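Local coordinates for protein phenolpthiocerol synthesis type-I polyketide synthase ppsA (Mycobacterium bovis, PDB 7AKC) that probably loads extender units through this acyltransferase domain while helping to build the lipid core of phthiocerols and phenolphthiocerols, at residues P158-E161 and A162-D166; D191-I194 and T195-R198; V268-Q271 and Q272-S276. One frame throughout, in Å; residues are numbered along the deposited sequence.

Contact 1: P158-E161 and A162-D166; sequences PTTE and ALIAD. With NA (sodium ion), chain B.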
loop_
_atom_site.group_PDB
_atom_site.type_symbol
_atom_site.label_atom_id
_atom_site.label_comp_id
_atom_site.label_asym_id
_atom_site.label_seq_id
_atom_site.Cartn_x
_atom_site.Cartn_y
_atom_site.Cartn_z
ATOM N N PRO A 158 -4.706 6.635 -17.156
ATOM C CA PRO A 158 -5.870 6.809 -18.050
ATOM C C PRO A 158 -5.942 5.668 -19.081
ATOM O O PRO A 158 -7.024 5.136 -19.345
ATOM C CB PRO A 158 -5.612 8.158 -18.718
ATOM C CG PRO A 158 -4.778 8.921 -17.698
ATOM C CD PRO A 158 -3.846 7.834 -17.147
ATOM N N THR A 159 -4.780 5.200 -19.567
ATOM C CA THR A 159 -4.776 4.085 -20.533
ATOM C C THR A 159 -5.239 2.785 -19.821
ATOM O O THR A 159 -5.998 1.972 -20.367
ATOM C CB THR A 159 -3.364 3.868 -21.069
ATOM O OG1 THR A 159 -2.872 5.075 -21.679
ATOM C CG2 THR A 159 -3.329 2.742 -22.083
ATOM N N THR A 160 -4.818 2.613 -18.561
ATOM C CA THR A 160 -5.265 1.466 -17.774
ATOM C C THR A 160 -6.788 1.512 -17.591
ATOM O O THR A 160 -7.467 0.518 -17.836
ATOM C CB THR A 160 -4.590 1.444 -16.417
ATOM O OG1 THR A 160 -3.186 1.270 -16.626
ATOM C CG2 THR A 160 -5.116 0.269 -15.559
ATOM N N GLU A 161 -7.338 2.687 -17.181
ATOM C CA GLU A 161 -8.791 2.779 -16.964
ATOM C C GLU A 161 -9.537 2.425 -18.258
ATOM O O GLU A 161 -10.530 1.718 -18.209
ATOM C CB GLU A 161 -9.224 4.155 -16.474
ATOM C CG GLU A 161 -8.669 4.500 -15.106
ATOM C CD GLU A 161 -9.439 3.897 -13.937
ATOM O OE1 GLU A 161 -10.107 2.855 -14.105
ATOM O OE2 GLU A 161 -9.339 4.465 -12.832
ATOM N N ALA A 162 -9.003 2.839 -19.385
ATOM C CA ALA A 162 -9.621 2.584 -20.675
ATOM C C ALA A 162 -9.569 1.076 -20.968
ATOM O O ALA A 162 -10.555 0.520 -21.415
ATOM C CB ALA A 162 -8.903 3.369 -21.759
ATOM N N LEU A 163 -8.421 0.431 -20.718
ATOM C CA LEU A 163 -8.300 -1.012 -20.933
ATOM C C LEU A 163 -9.334 -1.837 -20.116
ATOM O O LEU A 163 -9.874 -2.846 -20.637
ATOM C CB LEU A 163 -6.883 -1.412 -20.474
ATOM C CG LEU A 163 -6.631 -2.944 -20.324
ATOM C CD1 LEU A 163 -6.618 -3.622 -21.726
ATOM C CD2 LEU A 163 -5.374 -3.187 -19.528
ATOM N N ILE A 164 -9.557 -1.422 -18.862
ATOM C CA ILE A 164 -10.415 -2.229 -17.986
ATOM C C ILE A 164 -11.851 -1.704 -17.865
ATOM O O ILE A 164 -12.630 -2.259 -17.092
ATOM C CB ILE A 164 -9.772 -2.365 -16.611
ATOM C CG1 ILE A 164 -9.710 -0.997 -15.882
ATOM C CG2 ILE A 164 -8.428 -3.065 -16.706
ATOM C CD1 ILE A 164 -9.109 -1.100 -14.540
ATOM N N ALA A 165 -12.215 -0.688 -18.644
ATOM C CA ALA A 165 -13.541 -0.081 -18.534
ATOM C C ALA A 165 -14.659 -1.098 -18.823
ATOM O O ALA A 165 -15.745 -0.970 -18.265
ATOM C CB ALA A 165 -13.647 1.119 -19.477
ATOM N N ASP A 166 -14.389 -2.084 -19.698
ATOM C CA ASP A 166 -15.416 -3.086 -19.990
ATOM C C ASP A 166 -15.293 -4.353 -19.130
ATOM O O ASP A 166 -15.966 -5.334 -19.434
ATOM C CB ASP A 166 -15.497 -3.423 -21.482
ATOM C CG ASP A 166 -14.160 -3.694 -22.156
ATOM O OD1 ASP A 166 -13.101 -3.599 -21.466
ATOM O OD2 ASP A 166 -14.169 -4.029 -23.381
HETATM NA NA NA B . -13.350 -2.291 -14.691
HETATM O O HOH W 1 -15.401 -1.361 -15.419
HETATM O O HOH W 2 -12.833 -0.080 -14.120
HETATM O O HOH W 3 -15.043 -1.795 -12.965
#
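The backbone N of Ile-164 meets two carbonyls of the preceding turn. Its main bond runs to Thr-160 O at 3.0 Å, with an N-H...O angle of 151° and the donor nearly in line with the C=O bond; a second, weak one reaches Glu-161 O at 3.4 Å. These bonds lie in helix 157-164, the first of the two helices in the ferredoxin-like small subdomain of the acyltransferase, where they pack beside a four-stranded antiparallel sheet. The earlier rungs are regular i to i+4 bonds, Ala-162 N to Pro-158 O and Leu-163 N to Thr-159 O, the latter 2.9 Å long.

The side chain of Ile-164 also turns back on the carbonyl that its own N uses. With CG1 set between the backbone N and the carbonyl carbon (chi1 66°), that methylene rests 3.3 Å from Thr-160 O. Farther out, CD1 lies 4.1 Å from Glu-161 OE1, a loose oblique approach made possible because the glutamate chain bends at chi2 (-81°). Both threonine hydroxyls are engaged at the start of the helix: OG1 of Thr-159 bonds to Asp-156 OD1, and OG1 of Thr-160 to Asp-156 O. Thr-160 and Ile-164 face strand 180-184 through Ile-183, so this side is buried, whereas Glu-161 and Ala-165 are exposed.

The carbonyl of Ile-164 also coordinates a sodium ion, its O 2.5 Å from the metal. The carbonyls of Phe-167 and Val-170 and three waters bring the ligands to six, and the partial negative charge of carbonyls gathered there probably suits a cation. One of these waters adds a second, indirect link to the chain: 2.4 Å from the sodium, it donates to Ala-165 O over 2.9 Å.

Contact 2: D191-I194 and T195-R198; sequences DELI and TRVR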
loop_
_atom_site.group_PDB
_atom_site.type_symbol
_atom_site.label_atom_id
_atom_site.label_comp_id
_atom_site.label_asym_id
_atom_site.label_seq_id
_atom_site.Cartn_x
_atom_site.Cartn_y
_atom_site.Cartn_z
ATOM N N ASP A 191 -5.425 -12.573 -15.952
ATOM C CA ASP A 191 -4.664 -13.285 -16.942
ATOM C C ASP A 191 -5.074 -12.837 -18.354
ATOM O O ASP A 191 -4.204 -12.633 -19.200
ATOM C CB ASP A 191 -4.840 -14.789 -16.748
ATOM C CG ASP A 191 -3.987 -15.325 -15.601
ATOM O OD1 ASP A 191 -3.091 -14.568 -15.104
ATOM O OD2 ASP A 191 -4.237 -16.468 -15.156
ATOM N N GLU A 192 -6.389 -12.676 -18.596
ATOM C CA GLU A 192 -6.850 -12.280 -19.940
ATOM C C GLU A 192 -6.322 -10.879 -20.267
ATOM O O GLU A 192 -5.932 -10.597 -21.406
ATOM C CB GLU A 192 -8.384 -12.327 -20.077
ATOM C CG GLU A 192 -8.797 -11.853 -21.469
ATOM C CD GLU A 192 -10.241 -11.892 -21.919
ATOM O OE1 GLU A 192 -11.099 -12.365 -21.142
ATOM O OE2 GLU A 192 -10.502 -11.484 -23.078
ATOM N N LEU A 193 -6.314 -10.000 -19.254
ATOM C CA LEU A 193 -5.862 -8.613 -19.467
ATOM C C LEU A 193 -4.349 -8.548 -19.714
ATOM O O LEU A 193 -3.897 -7.740 -20.522
ATOM C CB LEU A 193 -6.284 -7.723 -18.295
ATOM C CG LEU A 193 -7.770 -7.456 -18.353
ATOM C CD1 LEU A 193 -8.282 -6.995 -16.983
ATOM C CD2 LEU A 193 -8.029 -6.418 -19.450
ATOM N N ILE A 194 -3.567 -9.408 -19.041
ATOM C CA ILE A 194 -2.110 -9.489 -19.276
ATOM C C ILE A 194 -1.836 -9.859 -20.741
ATOM O O ILE A 194 -0.977 -9.267 -21.389
ATOM C CB ILE A 194 -1.506 -10.512 -18.275
ATOM C CG1 ILE A 194 -1.499 -9.895 -16.853
ATOM C CG2 ILE A 194 -0.140 -10.990 -18.681
ATOM C CD1 ILE A 194 -1.104 -10.877 -15.819
ATOM N N THR A 195 -2.615 -10.825 -21.269
ATOM C CA THR A 195 -2.522 -11.253 -22.655
ATOM C C THR A 195 -2.877 -10.094 -23.599
ATOM O O THR A 195 -2.174 -9.879 -24.594
ATOM C CB THR A 195 -3.464 -12.438 -22.912
ATOM O OG1 THR A 195 -3.041 -13.533 -22.091
ATOM C CG2 THR A 195 -3.435 -12.901 -24.426
ATOM N N ARG A 196 -3.971 -9.346 -23.294
ATOM C CA ARG A 196 -4.361 -8.236 -24.164
ATOM C C ARG A 196 -3.280 -7.148 -24.171
ATOM O O ARG A 196 -2.957 -6.594 -25.223
ATOM C CB ARG A 196 -5.704 -7.636 -23.679
ATOM C CG ARG A 196 -6.909 -8.571 -23.902
ATOM C CD ARG A 196 -8.217 -7.861 -23.568
ATOM N NE ARG A 196 -9.389 -8.671 -23.893
ATOM C CZ ARG A 196 -10.623 -8.187 -24.032
ATOM N NH1 ARG A 196 -10.853 -6.884 -23.900
ATOM N NH2 ARG A 196 -11.628 -8.993 -24.361
ATOM N N VAL A 197 -2.676 -6.875 -22.996
ATOM C CA VAL A 197 -1.658 -5.816 -22.902
ATOM C C VAL A 197 -0.443 -6.265 -23.735
ATOM O O VAL A 197 -0.001 -5.518 -24.590
ATOM C CB VAL A 197 -1.277 -5.521 -21.449
ATOM C CG1 VAL A 197 -0.071 -4.567 -21.361
ATOM C CG2 VAL A 197 -2.472 -4.928 -20.698
ATOM N N ARG A 198 -0.023 -7.516 -23.590
ATOM C CA ARG A 198 1.095 -8.052 -24.387
ATOM C C ARG A 198 0.831 -8.053 -25.883
ATOM O O ARG A 198 1.767 -7.883 -26.698
ATOM C CB ARG A 198 1.451 -9.446 -23.876
ATOM C CG ARG A 198 2.170 -9.374 -22.550
ATOM C CD ARG A 198 2.403 -10.754 -21.993
ATOM N NE ARG A 198 2.983 -10.673 -20.661
ATOM C CZ ARG A 198 3.087 -11.697 -19.817
ATOM N NH1 ARG A 198 2.715 -12.918 -20.191
ATOM N NH2 ARG A 198 3.598 -11.516 -18.607
HETATM O O HOH W 4 -8.594 -11.541 -24.889
#
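Glu-192 and Arg-196, one turn apart on helix 187-199, form an i to i+4 salt bridge on the second helix of the ferredoxin-like small subdomain. A single carboxylate oxygen does the work: Glu-192 OE2 lies 3.0 Å from Arg-196 NH2 and 3.1 Å from Arg-196 NE. Both hydrogen bonds are weak, at 129°, and the carboxylate and guanidinium planes stand 75° apart, which excludes a flat, two-pronged pairing. A water sits between the two groups, donating to Glu-192 OE2 at 2.6 Å and accepting from Arg-196 NE, whose single N-H is thus divided between the water and OE2. OE2 therefore faces three donors, two of them through weak bonds. The glutamate reaches this place by an extended chain leaving the backbone with CG opposite N (chi1 178°).

The neighbouring pair, Ile-194 and Arg-198, uses a different chemistry. Their side chains run alongside each other in the same direction, and Ile-194 CG2 sits over the centre of one guanidinium face, 3.5 Å from Arg-198 CZ. What holds that flat group in place is partly its outer partner, since Arg-198 NH2 bonds to Ala-204 O on strand 204-207.

Behind these side chains the backbone supplies the spacing, with Arg-196 N to Glu-192 O and Arg-198 N to Ile-194 O both 3.0 Å bonds. Asp-191 makes a separate salt bridge, from OD1 to Arg-206 NH1, and the Arg-206 side chain also packs on Ile-194. On the inner side, Val-197 N donates to Leu-193 O at 2.9 Å, while Val-197 CG2 approaches the same oxygen to 3.2 Å.

Contact 3: V268-Q271 and Q272-S276; sequences VHFQ and QAIAS. With NA (sodium ion), chain C.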
loop_
_atom_site.group_PDB
_atom_site.type_symbol
_atom_site.label_atom_id
_atom_site.label_comp_id
_atom_site.label_asym_id
_atom_site.label_seq_id
_atom_site.Cartn_x
_atom_site.Cartn_y
_atom_site.Cartn_z
ATOM N N VAL A 268 -5.085 2.338 -4.273
ATOM C CA VAL A 268 -3.967 2.798 -3.410
ATOM C C VAL A 268 -3.315 3.992 -4.122
ATOM O O VAL A 268 -2.716 3.812 -5.204
ATOM C CB VAL A 268 -2.935 1.678 -3.256
ATOM C CG1 VAL A 268 -1.731 2.186 -2.446
ATOM C CG2 VAL A 268 -3.557 0.423 -2.628
ATOM N N HIS A 269 -3.473 5.195 -3.559
ATOM C CA HIS A 269 -2.991 6.443 -4.174
ATOM C C HIS A 269 -1.530 6.678 -3.823
ATOM O O HIS A 269 -1.183 7.650 -3.160
ATOM C CB HIS A 269 -3.936 7.628 -3.766
ATOM C CG HIS A 269 -5.359 7.408 -4.193
ATOM N ND1 HIS A 269 -6.256 6.665 -3.429
ATOM C CD2 HIS A 269 -5.956 7.726 -5.375
ATOM C CE1 HIS A 269 -7.382 6.610 -4.138
ATOM N NE2 HIS A 269 -7.261 7.266 -5.298
ATOM N N PHE A 270 -0.672 5.709 -4.169
ATOM C CA PHE A 270 0.737 5.728 -3.769
ATOM C C PHE A 270 1.514 6.805 -4.455
ATOM O O PHE A 270 2.176 7.623 -3.792
ATOM C CB PHE A 270 1.353 4.342 -4.033
ATOM C CG PHE A 270 2.767 4.228 -3.518
ATOM C CD1 PHE A 270 3.038 4.292 -2.155
ATOM C CD2 PHE A 270 3.825 4.066 -4.393
ATOM C CE1 PHE A 270 4.335 4.188 -1.678
ATOM C CE2 PHE A 270 5.136 4.036 -3.922
ATOM C CZ PHE A 270 5.389 4.083 -2.561
ATOM N N GLN A 271 1.438 6.862 -5.823
ATOM C CA GLN A 271 2.125 7.942 -6.532
ATOM C C GLN A 271 1.754 9.357 -5.977
ATOM O O GLN A 271 2.610 10.205 -5.760
ATOM C CB GLN A 271 1.720 7.845 -8.002
ATOM C CG GLN A 271 2.235 9.037 -8.808
ATOM C CD GLN A 271 1.711 9.023 -10.211
ATOM O OE1 GLN A 271 1.439 7.978 -10.793
ATOM N NE2 GLN A 271 1.549 10.217 -10.775
ATOM N N GLN A 272 0.471 9.568 -5.732
ATOM C CA GLN A 272 -0.030 10.854 -5.262
ATOM C C GLN A 272 0.517 11.178 -3.889
ATOM O O GLN A 272 0.877 12.328 -3.655
ATOM C CB GLN A 272 -1.580 10.857 -5.229
ATOM C CG GLN A 272 -2.276 10.652 -6.602
ATOM C CD GLN A 272 -2.470 9.194 -6.992
ATOM O OE1 GLN A 272 -1.915 8.266 -6.413
ATOM N NE2 GLN A 272 -3.318 8.975 -7.978
ATOM N N ALA A 273 0.590 10.181 -2.969
ATOM C CA ALA A 273 1.142 10.445 -1.637
ATOM C C ALA A 273 2.650 10.740 -1.709
ATOM O O ALA A 273 3.124 11.685 -1.091
ATOM C CB ALA A 273 0.877 9.252 -0.707
ATOM N N ILE A 274 3.415 9.950 -2.482
ATOM C CA ILE A 274 4.858 10.189 -2.633
ATOM C C ILE A 274 5.103 11.597 -3.245
ATOM O O ILE A 274 5.954 12.339 -2.768
ATOM C CB ILE A 274 5.451 9.088 -3.566
ATOM C CG1 ILE A 274 5.428 7.692 -2.892
ATOM C CG2 ILE A 274 6.891 9.439 -4.027
ATOM C CD1 ILE A 274 6.312 7.600 -1.546
ATOM N N ALA A 275 4.381 11.942 -4.307
ATOM C CA ALA A 275 4.523 13.243 -4.966
ATOM C C ALA A 275 4.249 14.383 -3.993
ATOM O O ALA A 275 4.935 15.409 -4.013
ATOM C CB ALA A 275 3.564 13.338 -6.144
ATOM N N SER A 276 3.246 14.203 -3.120
ATOM C CA SER A 276 2.911 15.264 -2.142
ATOM C C SER A 276 4.058 15.405 -1.152
ATOM O O SER A 276 4.466 16.517 -0.802
ATOM C CB SER A 276 1.637 14.902 -1.393
ATOM O OG SER A 276 1.338 15.869 -0.397
HETATM NA NA NA C . 5.289 17.994 0.714
HETATM O O HOH W 5 4.087 16.678 2.413
#
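His-269 holds the N-cap position of helix 270-278, and its O accepts an i to i+4 bond from Ala-273 N at 3.1 Å. The cap residue is also the centre of an inverse gamma turn, closed by a weak 3.0 Å bond from Phe-270 N to Val-268 O. Bent at chi2 (86°), the Gln-272 side chain folds back beside His-269, its amide plane 63° from the imidazole. His-269 ND1 bonds to Thr-244 O.

The helix belongs to the larger, alpha/beta-hydrolase-like part of the acyltransferase, where Ala-273 and Ser-276 touch strand 240-242 at the edge of the parallel sheet. One turn in, Ile-274 CG1 makes a CH-pi contact over one face of the Phe-270 ring, 3.8 Å from its centroid and offset toward the rim. Phe-270 O takes the Ile-274 N-H in a nearly straight 2.9 Å bond. The phenyl ring meets His-111 edge-to-face, next to Ser-112, the probable nucleophile of a GxSxG elbow. Further along the helix, Ser-276 O binds a sodium ion at 2.3 Å, joined by a water and the carbonyl oxygens of Ser-279, Ala-281 and Gly-283.

Contacts 1 and 2 are neighbours, their centres about 12 Å apart, and their helices join through aliphatic packing: Leu-163 CD2 to Val-197 CG2 at 3.6 Å, Leu-163 CG to Leu-193 CD2 at 3.8 Å, and Ile-164 CG2 to Leu-193 CD1 at 3.9 Å. This seam places the Leu-193 side chain about 7 Å from the sodium bound at contact 1. Contact 3 touches neither, its nearest atoms about 8 Å from contact 1 and about 16 Å from contact 2. It holds a separate sodium site and, of the three, is the one lying by the probable nucleophile elbow. The helix pair packs on the four-stranded antiparallel sheet of the small subdomain, contact 3 beside the parallel sheet of the larger one.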